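Local coordinates for protein delta-1-pyrroline-5-carboxylate dehydrogenase, mitochondrial (Mus musculus, PDB 4E3X) that oxidises L-glutamate gamma-semialdehyde, probably its preferred substrate, to glutamate with NAD+ in the second step of mitochondrial proline degradation, at residues Cys66-Tyr80 against Ala92-Ala105. Numbering follows the deposited sequence.
Sequences CVVGDEEVWTSDIQY and AKFCYADKALLNRA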
ATOM      1  N   CYS B  66      27.115 -10.359 -13.929  1.00  7.37           N
ATOM      2  CA  CYS B  66      25.818 -10.624 -13.326  1.00  7.46           C
ATOM      3  C   CYS B  66      26.024 -11.746 -12.306  1.00  7.29           C
ATOM      4  O   CYS B  66      26.912 -12.597 -12.476  1.00  8.48           O
ATOM      5  CB  CYS B  66      24.811 -11.066 -14.378  1.00  8.94           C
ATOM      6  SG  CYS B  66      24.354  -9.782 -15.550  1.00  9.67           S
ATOM      7  N   VAL B  67      25.234 -11.750 -11.241  1.00  7.20           N
ATOM      8  CA  VAL B  67      25.335 -12.814 -10.247  1.00  7.51           C
ATOM      9  C   VAL B  67      23.965 -13.441 -10.043  1.00  8.37           C
ATOM     10  O   VAL B  67      23.014 -12.775  -9.624  1.00  8.73           O
ATOM     11  CB  VAL B  67      25.904 -12.333  -8.888  1.00  8.59           C
ATOM     12  CG1 VAL B  67      26.047 -13.518  -7.935  1.00  9.46           C
ATOM     13  CG2 VAL B  67      27.247 -11.643  -9.079  1.00  9.74           C
ATOM     14  N   VAL B  68      23.873 -14.729 -10.364  1.00  8.36           N
ATOM     15  CA  VAL B  68      22.654 -15.503 -10.154  1.00  8.24           C
ATOM     16  C   VAL B  68      23.023 -16.647  -9.215  1.00  8.03           C
ATOM     17  O   VAL B  68      23.889 -17.467  -9.531  1.00  9.14           O
ATOM     18  CB  VAL B  68      22.094 -16.026 -11.488  1.00  9.99           C
ATOM     19  CG1 VAL B  68      20.900 -16.938 -11.254  1.00 11.81           C
ATOM     20  CG2 VAL B  68      21.719 -14.851 -12.382  1.00 10.99           C
ATOM     21  N   GLY B  69      22.405 -16.674  -8.037  1.00  8.07           N
ATOM     22  CA  GLY B  69      22.853 -17.579  -6.993  1.00  8.51           C
ATOM     23  C   GLY B  69      24.257 -17.175  -6.578  1.00  8.74           C
ATOM     24  O   GLY B  69      24.487 -16.042  -6.138  1.00  9.49           O
ATOM     25  N   ASP B  70      25.208 -18.091  -6.745  1.00 10.15           N
ATOM     26  CA  ASP B  70      26.614 -17.777  -6.513  1.00 12.12           C
ATOM     27  C   ASP B  70      27.395 -17.767  -7.817  1.00 12.18           C
ATOM     28  O   ASP B  70      28.617 -17.624  -7.817  1.00 15.06           O
ATOM     29  CB  ASP B  70      27.241 -18.756  -5.516  1.00 14.57           C
ATOM     30  CG  ASP B  70      26.729 -18.544  -4.110  1.00 16.68           C
ATOM     31  OD1 ASP B  70      26.504 -17.372  -3.748  1.00 16.87           O
ATOM     32  OD2 ASP B  70      26.540 -19.537  -3.376  1.00 19.38           O
ATOM     33  N   GLU B  71      26.683 -17.912  -8.928  1.00 10.71           N
ATOM     34  CA  GLU B  71      27.328 -17.988 -10.237  1.00 11.08           C
ATOM     35  C   GLU B  71      27.566 -16.608 -10.841  1.00 10.24           C
ATOM     36  O   GLU B  71      26.654 -15.787 -10.901  1.00 11.30           O
ATOM     37  CB  GLU B  71      26.493 -18.825 -11.216  1.00 14.71           C
ATOM     38  CG  GLU B  71      27.145 -18.983 -12.591  1.00 20.34           C
ATOM     39  CD  GLU B  71      26.286 -19.739 -13.603  1.00 24.87           C
ATOM     40  OE1 GLU B  71      25.162 -20.174 -13.256  1.00 27.02           O
ATOM     41  OE2 GLU B  71      26.745 -19.891 -14.756  1.00 25.91           O
ATOM     42  N   GLU B  72      28.791 -16.360 -11.290  1.00 10.24           N
ATOM     43  CA  GLU B  72      29.111 -15.137 -12.014  1.00 10.18           C
ATOM     44  C   GLU B  72      28.891 -15.404 -13.492  1.00 10.52           C
ATOM     45  O   GLU B  72      29.470 -16.336 -14.057  1.00 13.23           O
ATOM     46  CB  GLU B  72      30.554 -14.706 -11.745  1.00 11.10           C
ATOM     47  CG  GLU B  72      30.834 -14.424 -10.279  1.00 12.72           C
ATOM     48  CD  GLU B  72      32.226 -13.875 -10.023  1.00 16.29           C
ATOM     49  OE1 GLU B  72      32.991 -13.699 -10.991  1.00 18.46           O
ATOM     50  OE2 GLU B  72      32.554 -13.614  -8.845  1.00 18.27           O
ATOM     51  N   VAL B  73      28.022 -14.608 -14.107  1.00  9.36           N
ATOM     52  CA  VAL B  73      27.591 -14.871 -15.477  1.00 10.12           C
ATOM     53  C   VAL B  73      27.881 -13.676 -16.378  1.00 10.71           C
ATOM     54  O   VAL B  73      27.607 -12.534 -16.015  1.00 11.00           O
ATOM     55  CB  VAL B  73      26.078 -15.177 -15.537  1.00 11.19           C
ATOM     56  CG1 VAL B  73      25.680 -15.622 -16.932  1.00 12.30           C
ATOM     57  CG2 VAL B  73      25.707 -16.236 -14.503  1.00 12.79           C
ATOM     58  N   TRP B  74      28.425 -13.954 -17.558  1.00 11.68           N
ATOM     59  CA  TRP B  74      28.698 -12.923 -18.549  1.00 11.56           C
ATOM     60  C   TRP B  74      27.840 -13.113 -19.788  1.00 12.24           C
ATOM     61  O   TRP B  74      27.519 -14.239 -20.170  1.00 15.63           O
ATOM     62  CB  TRP B  74      30.183 -12.914 -18.931  1.00 12.47           C
ATOM     63  CG  TRP B  74      30.995 -12.320 -17.847  1.00 11.49           C
ATOM     64  CD1 TRP B  74      31.563 -12.976 -16.790  1.00 12.07           C
ATOM     65  CD2 TRP B  74      31.292 -10.930 -17.664  1.00 10.60           C
ATOM     66  NE1 TRP B  74      32.199 -12.083 -15.967  1.00 11.73           N
ATOM     67  CE2 TRP B  74      32.051 -10.819 -16.481  1.00 10.92           C
ATOM     68  CE3 TRP B  74      30.990  -9.768 -18.387  1.00 11.14           C
ATOM     69  CZ2 TRP B  74      32.518  -9.594 -16.007  1.00 10.75           C
ATOM     70  CZ3 TRP B  74      31.455  -8.550 -17.913  1.00 10.84           C
ATOM     71  CH2 TRP B  74      32.212  -8.474 -16.736  1.00 10.71           C
ATOM     72  N   THR B  75      27.448 -12.004 -20.401  1.00 11.61           N
ATOM     73  CA  THR B  75      26.825 -12.048 -21.719  1.00 11.13           C
ATOM     74  C   THR B  75      27.690 -11.254 -22.690  1.00 11.74           C
ATOM     75  O   THR B  75      28.693 -10.652 -22.298  1.00 13.68           O
ATOM     76  CB  THR B  75      25.434 -11.395 -21.743  1.00 11.75           C
ATOM     77  OG1 THR B  75      25.589  -9.979 -21.573  1.00 11.04           O
ATOM     78  CG2 THR B  75      24.509 -11.975 -20.669  1.00 12.13           C
ATOM     79  N   SER B  76      27.280 -11.242 -23.955  1.00 12.72           N
ATOM     80  CA  SER B  76      27.989 -10.504 -24.999  1.00 14.91           C
ATOM     81  C   SER B  76      27.743  -8.998 -24.945  1.00 15.04           C
ATOM     82  O   SER B  76      28.426  -8.233 -25.632  1.00 15.98           O
ATOM     83  CB  SER B  76      27.554 -11.004 -26.377  1.00 17.16           C
ATOM     84  OG  SER B  76      26.187 -10.669 -26.606  1.00 19.58           O
ATOM     85  N   ASP B  77      26.759  -8.570 -24.163  1.00 12.99           N
ATOM     86  CA  ASP B  77      26.386  -7.162 -24.156  1.00 12.25           C
ATOM     87  C   ASP B  77      27.220  -6.409 -23.130  1.00 10.54           C
ATOM     88  O   ASP B  77      26.755  -6.075 -22.038  1.00 10.44           O
ATOM     89  CB  ASP B  77      24.894  -6.975 -23.875  1.00 12.11           C
ATOM     90  CG  ASP B  77      24.395  -5.601 -24.288  1.00 13.53           C
ATOM     91  OD1 ASP B  77      25.237  -4.718 -24.543  1.00 14.93           O
ATOM     92  OD2 ASP B  77      23.165  -5.394 -24.350  1.00 13.73           O
ATOM     93  N   ILE B  78      28.461  -6.125 -23.509  1.00  9.98           N
ATOM     94  CA  ILE B  78      29.423  -5.485 -22.629  1.00 10.40           C
ATOM     95  C   ILE B  78      29.164  -3.986 -22.541  1.00  9.82           C
ATOM     96  O   ILE B  78      28.939  -3.327 -23.557  1.00 11.43           O
ATOM     97  CB  ILE B  78      30.853  -5.741 -23.145  1.00 11.71           C
ATOM     98  CG1 ILE B  78      31.149  -7.246 -23.152  1.00 13.18           C
ATOM     99  CG2 ILE B  78      31.884  -4.986 -22.304  1.00 12.82           C
ATOM    100  CD1 ILE B  78      31.114  -7.881 -21.772  1.00 14.33           C
ATOM    101  N   GLN B  79      29.203  -3.456 -21.319  1.00  8.90           N
ATOM    102  CA  GLN B  79      28.955  -2.044 -21.061  1.00 10.04           C
ATOM    103  C   GLN B  79      30.055  -1.501 -20.154  1.00  9.45           C
ATOM    104  O   GLN B  79      30.686  -2.262 -19.419  1.00  9.77           O
ATOM    105  CB  GLN B  79      27.596  -1.873 -20.371  1.00 10.90           C
ATOM    106  CG  GLN B  79      26.403  -2.393 -21.165  1.00 12.45           C
ATOM    107  CD  GLN B  79      26.050  -1.498 -22.336  1.00 14.00           C
ATOM    108  OE1 GLN B  79      26.201  -0.280 -22.265  1.00 15.91           O
ATOM    109  NE2 GLN B  79      25.575  -2.101 -23.423  1.00 14.21           N
ATOM    110  N   TYR B  80      30.285  -0.193 -20.209  1.00  9.61           N
ATOM    111  CA  TYR B  80      31.263   0.432 -19.326  1.00 10.23           C
ATOM    112  C   TYR B  80      30.645   1.557 -18.526  1.00  9.48           C
ATOM    113  O   TYR B  80      29.814   2.308 -19.035  1.00 12.03           O
ATOM    114  CB  TYR B  80      32.446   0.994 -20.111  1.00 11.87           C
ATOM    115  CG  TYR B  80      33.271  -0.066 -20.778  1.00 13.96           C
ATOM    116  CD1 TYR B  80      33.030  -0.427 -22.093  1.00 16.32           C
ATOM    117  CD2 TYR B  80      34.282  -0.725 -20.089  1.00 14.13           C
ATOM    118  CE1 TYR B  80      33.783  -1.411 -22.714  1.00 17.69           C
ATOM    119  CE2 TYR B  80      35.047  -1.700 -20.703  1.00 16.23           C
ATOM    120  CZ  TYR B  80      34.790  -2.045 -22.009  1.00 17.80           C
ATOM    121  OH  TYR B  80      35.546  -3.025 -22.611  1.00 20.41           O
ATOM    122  N   ALA B  92      34.352   0.573 -14.502  1.00  7.97           N
ATOM    123  CA  ALA B  92      33.833  -0.786 -14.483  1.00  8.15           C
ATOM    124  C   ALA B  92      33.479  -1.235 -15.888  1.00  7.47           C
ATOM    125  O   ALA B  92      33.060  -0.421 -16.725  1.00  8.94           O
ATOM    126  CB  ALA B  92      32.615  -0.905 -13.556  1.00  9.24           C
ATOM    127  N   LYS B  93      33.671  -2.530 -16.129  1.00  7.84           N
ATOM    128  CA  LYS B  93      33.183  -3.210 -17.317  1.00  8.10           C
ATOM    129  C   LYS B  93      32.170  -4.216 -16.814  1.00  7.96           C
ATOM    130  O   LYS B  93      32.482  -5.037 -15.957  1.00 10.03           O
ATOM    131  CB  LYS B  93      34.324  -3.939 -18.027  1.00 10.54           C
ATOM    132  CG  LYS B  93      33.867  -4.672 -19.282  1.00 13.55           C
ATOM    133  CD  LYS B  93      35.020  -5.209 -20.109  1.00 19.12           C
ATOM    134  CE  LYS B  93      35.645  -6.416 -19.470  1.00 21.47           C
ATOM    135  NZ  LYS B  93      36.648  -7.047 -20.384  1.00 21.69           N
ATOM    136  N   PHE B  94      30.945  -4.134 -17.316  1.00  7.17           N
ATOM    137  CA  PHE B  94      29.894  -5.028 -16.855  1.00  7.70           C
ATOM    138  C   PHE B  94      29.129  -5.519 -18.067  1.00  7.65           C
ATOM    139  O   PHE B  94      29.543  -5.271 -19.194  1.00  9.18           O
ATOM    140  CB  PHE B  94      29.006  -4.357 -15.782  1.00  7.75           C
ATOM    141  CG  PHE B  94      28.208  -3.173 -16.271  1.00  8.13           C
ATOM    142  CD1 PHE B  94      26.867  -3.320 -16.592  1.00  8.39           C
ATOM    143  CD2 PHE B  94      28.777  -1.906 -16.361  1.00  8.88           C
ATOM    144  CE1 PHE B  94      26.114  -2.241 -17.021  1.00  8.76           C
ATOM    145  CE2 PHE B  94      28.030  -0.812 -16.794  1.00  9.37           C
ATOM    146  CZ  PHE B  94      26.692  -0.981 -17.118  1.00  8.89           C
ATOM    147  N   CYS B  95      28.040  -6.239 -17.851  1.00  8.35           N
ATOM    148  CA  CYS B  95      27.242  -6.680 -18.981  1.00  9.15           C
ATOM    149  C   CYS B  95      25.763  -6.649 -18.657  1.00  8.38           C
ATOM    150  O   CYS B  95      25.357  -6.713 -17.499  1.00 10.19           O
ATOM    151  CB  CYS B  95      27.654  -8.082 -19.442  1.00 10.62           C
ATOM    152  SG  CYS B  95      27.344  -9.401 -18.248  1.00 12.13           S
ATOM    153  N   TYR B  96      24.956  -6.552 -19.700  1.00  7.86           N
ATOM    154  CA  TYR B  96      23.520  -6.605 -19.534  1.00  8.37           C
ATOM    155  C   TYR B  96      23.042  -8.054 -19.575  1.00  7.23           C
ATOM    156  O   TYR B  96      23.347  -8.773 -20.525  1.00  8.26           O
ATOM    157  CB  TYR B  96      22.837  -5.848 -20.669  1.00  8.51           C
ATOM    158  CG  TYR B  96      22.820  -4.329 -20.584  1.00  8.05           C
ATOM    159  CD1 TYR B  96      23.060  -3.644 -19.396  1.00  8.03           C
ATOM    160  CD2 TYR B  96      22.505  -3.582 -21.711  1.00  8.87           C
ATOM    161  CE1 TYR B  96      22.995  -2.245 -19.353  1.00  9.50           C
ATOM    162  CE2 TYR B  96      22.442  -2.213 -21.678  1.00  9.55           C
ATOM    163  CZ  TYR B  96      22.685  -1.545 -20.507  1.00  9.47           C
ATOM    164  OH  TYR B  96      22.604  -0.168 -20.515  1.00 11.63           O
ATOM    165  N   ALA B  97      22.267  -8.462 -18.573  1.00  7.37           N
ATOM    166  CA  ALA B  97      21.642  -9.779 -18.574  1.00  7.86           C
ATOM    167  C   ALA B  97      20.720  -9.870 -19.783  1.00  7.92           C
ATOM    168  O   ALA B  97      19.986  -8.919 -20.066  1.00  8.64           O
ATOM    169  CB  ALA B  97      20.851  -9.987 -17.295  1.00  8.42           C
ATOM    170  N   ASP B  98      20.775 -10.984 -20.510  1.00  8.07           N
ATOM    171  CA  ASP B  98      19.807 -11.215 -21.581  1.00  7.66           C
ATOM    172  C   ASP B  98      18.496 -11.745 -20.994  1.00  6.73           C
ATOM    173  O   ASP B  98      18.408 -12.024 -19.792  1.00  7.43           O
ATOM    174  CB  ASP B  98      20.353 -12.113 -22.715  1.00  9.61           C
ATOM    175  CG  ASP B  98      20.947 -13.422 -22.223  1.00 12.20           C
ATOM    176  OD1 ASP B  98      20.701 -13.821 -21.077  1.00 12.00           O
ATOM    177  OD2 ASP B  98      21.668 -14.068 -23.010  1.00 14.99           O
ATOM    178  N   LYS B  99      17.467 -11.849 -21.826  1.00  7.11           N
ATOM    179  CA  LYS B  99      16.176 -12.317 -21.326  1.00  7.35           C
ATOM    180  C   LYS B  99      16.263 -13.731 -20.749  1.00  7.89           C
ATOM    181  O   LYS B  99      15.650 -14.031 -19.730  1.00  8.30           O
ATOM    182  CB  LYS B  99      15.089 -12.182 -22.394  1.00  8.44           C
ATOM    183  CG  LYS B  99      14.922 -10.739 -22.836  1.00  9.63           C
ATOM    184  CD  LYS B  99      13.751 -10.513 -23.785  1.00 11.25           C
ATOM    185  CE  LYS B  99      12.429 -10.392 -23.047  1.00 12.82           C
ATOM    186  NZ  LYS B  99      11.298 -10.235 -24.004  1.00 13.77           N
ATOM    187  N   ALA B 100      17.046 -14.592 -21.387  1.00  7.80           N
ATOM    188  CA  ALA B 100      17.257 -15.934 -20.850  1.00  8.08           C
ATOM    189  C   ALA B 100      17.834 -15.898 -19.433  1.00  7.37           C
ATOM    190  O   ALA B 100      17.380 -16.634 -18.549  1.00  8.35           O
ATOM    191  CB  ALA B 100      18.169 -16.730 -21.766  1.00 10.61           C
ATOM    192  N   LEU B 101      18.840 -15.055 -19.216  1.00  7.57           N
ATOM    193  CA  LEU B 101      19.479 -15.000 -17.908  1.00  7.69           C
ATOM    194  C   LEU B 101      18.524 -14.431 -16.866  1.00  7.25           C
ATOM    195  O   LEU B 101      18.488 -14.897 -15.731  1.00  8.27           O
ATOM    196  CB  LEU B 101      20.787 -14.199 -17.953  1.00  7.98           C
ATOM    197  CG  LEU B 101      21.538 -14.104 -16.624  1.00  8.29           C
ATOM    198  CD1 LEU B 101      21.862 -15.501 -16.101  1.00  8.75           C
ATOM    199  CD2 LEU B 101      22.798 -13.295 -16.817  1.00  9.64           C
ATOM    200  N   LEU B 102      17.750 -13.424 -17.253  1.00  6.62           N
ATOM    201  CA  LEU B 102      16.774 -12.861 -16.337  1.00  7.30           C
ATOM    202  C   LEU B 102      15.746 -13.914 -15.927  1.00  7.49           C
ATOM    203  O   LEU B 102      15.389 -14.021 -14.758  1.00  7.93           O
ATOM    204  CB  LEU B 102      16.097 -11.646 -16.963  1.00  7.66           C
ATOM    205  CG  LEU B 102      16.982 -10.408 -17.138  1.00  7.10           C
ATOM    206  CD1 LEU B 102      16.227  -9.345 -17.908  1.00  7.78           C
ATOM    207  CD2 LEU B 102      17.479  -9.858 -15.795  1.00  7.38           C
ATOM    208  N   ASN B 103      15.275 -14.696 -16.889  1.00  7.26           N
ATOM    209  CA  ASN B 103      14.321 -15.739 -16.558  1.00  7.85           C
ATOM    210  C   ASN B 103      14.932 -16.847 -15.697  1.00  7.42           C
ATOM    211  O   ASN B 103      14.274 -17.382 -14.805  1.00  8.50           O
ATOM    212  CB  ASN B 103      13.647 -16.278 -17.823  1.00  9.44           C
ATOM    213  CG  ASN B 103      12.534 -15.353 -18.324  1.00 10.33           C
ATOM    214  OD1 ASN B 103      12.516 -14.935 -19.484  1.00 12.93           O
ATOM    215  ND2 ASN B 103      11.616 -15.013 -17.435  1.00  9.19           N
ATOM    216  N   ARG B 104      16.194 -17.180 -15.954  1.00  7.95           N
ATOM    217  CA  ARG B 104      16.913 -18.125 -15.111  1.00  9.05           C
ATOM    218  C   ARG B 104      17.017 -17.595 -13.685  1.00  7.69           C
ATOM    219  O   ARG B 104      16.866 -18.347 -12.714  1.00  8.81           O
ATOM    220  CB  ARG B 104      18.313 -18.355 -15.656  1.00 11.72           C
ATOM    221  CG  ARG B 104      19.080 -19.355 -14.845  1.00 14.56           C
ATOM    222  CD  ARG B 104      19.914 -20.223 -15.744  1.00 18.14           C
ATOM    223  NE  ARG B 104      21.169 -19.574 -16.095  1.00 20.98           N
ATOM    224  CZ  ARG B 104      22.211 -19.509 -15.277  1.00 22.58           C
ATOM    225  NH1 ARG B 104      22.119 -20.017 -14.059  1.00 21.81           N
ATOM    226  NH2 ARG B 104      23.334 -18.930 -15.669  1.00 22.36           N
ATOM    227  N   ALA B 105      17.280 -16.297 -13.563  1.00  6.74           N
ATOM    228  CA  ALA B 105      17.391 -15.662 -12.255  1.00  6.67           C
ATOM    229  C   ALA B 105      16.069 -15.706 -11.502  1.00  6.61           C
ATOM    230  O   ALA B 105      16.050 -15.962 -10.297  1.00  7.17           O
ATOM    231  CB  ALA B 105      17.867 -14.227 -12.403  1.00  7.72           C
TER
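The thiol of Cys-95 serves as a hydrogen-bond acceptor: the backbone N-H of Thr-75 points at its SG from 3.4 Å, at an N-H...S angle of 158°. A chi1 of 65° turns SG toward Thr-75, and the same sulfur lies obliquely against the six-membered ring of Trp-74, touching CE3. Thr-75 fastens the neighbouring backbone too, its OG1 giving a 2.8 Å bond to Tyr-96 O from above the carbonyl plane while accepting from Asp-77 N in an ST turn.

Beyond this loop, Gln-79 and Phe-94 form an antiparallel hydrogen-bonded pair. The Gln-79 side chain bends at chi2 and spreads over two rings: CB rests on one face of Phe-94, and CG stands 3.7 Å from the Tyr-96 ring centroid, almost on the ring normal. Its amide stacks on that ring with the planes 11° apart, and NE2 is held by Asp-77 OD1 at 2.9 Å. Asp-77 OD2 meets the edge of Tyr-96 at CD2, while the phenol OH bonds to Asp-236. An alanine in place of Tyr-96 is likely to strip the Gln-79 amide of its stacking surface and leave Asp-236 without this hydroxyl partner.

At the other end, Leu-101 of helix 99-118 packs CD2 against both Cys-66 CB and Val-73 CG1, while CD1 meets Val-68 CG2. Beside this apolar patch, both terminal nitrogens of Arg-104 converge on Glu-71 OE1, NH1 at 3.2 Å, in a salt bridge between two exposed side chains. Asp-98 N-caps the helix by accepting from Leu-101 N. Helix 99-118 thus packs on the 62-68/71-73 hairpin, closed by a type II' turn from Val-68 to Glu-71, while 78-83 pairs with 89-95 in the same four-stranded mixed sheet of the aldehyde dehydrogenase fold, with Tyr-96 near the NAD+-binding Lys-233.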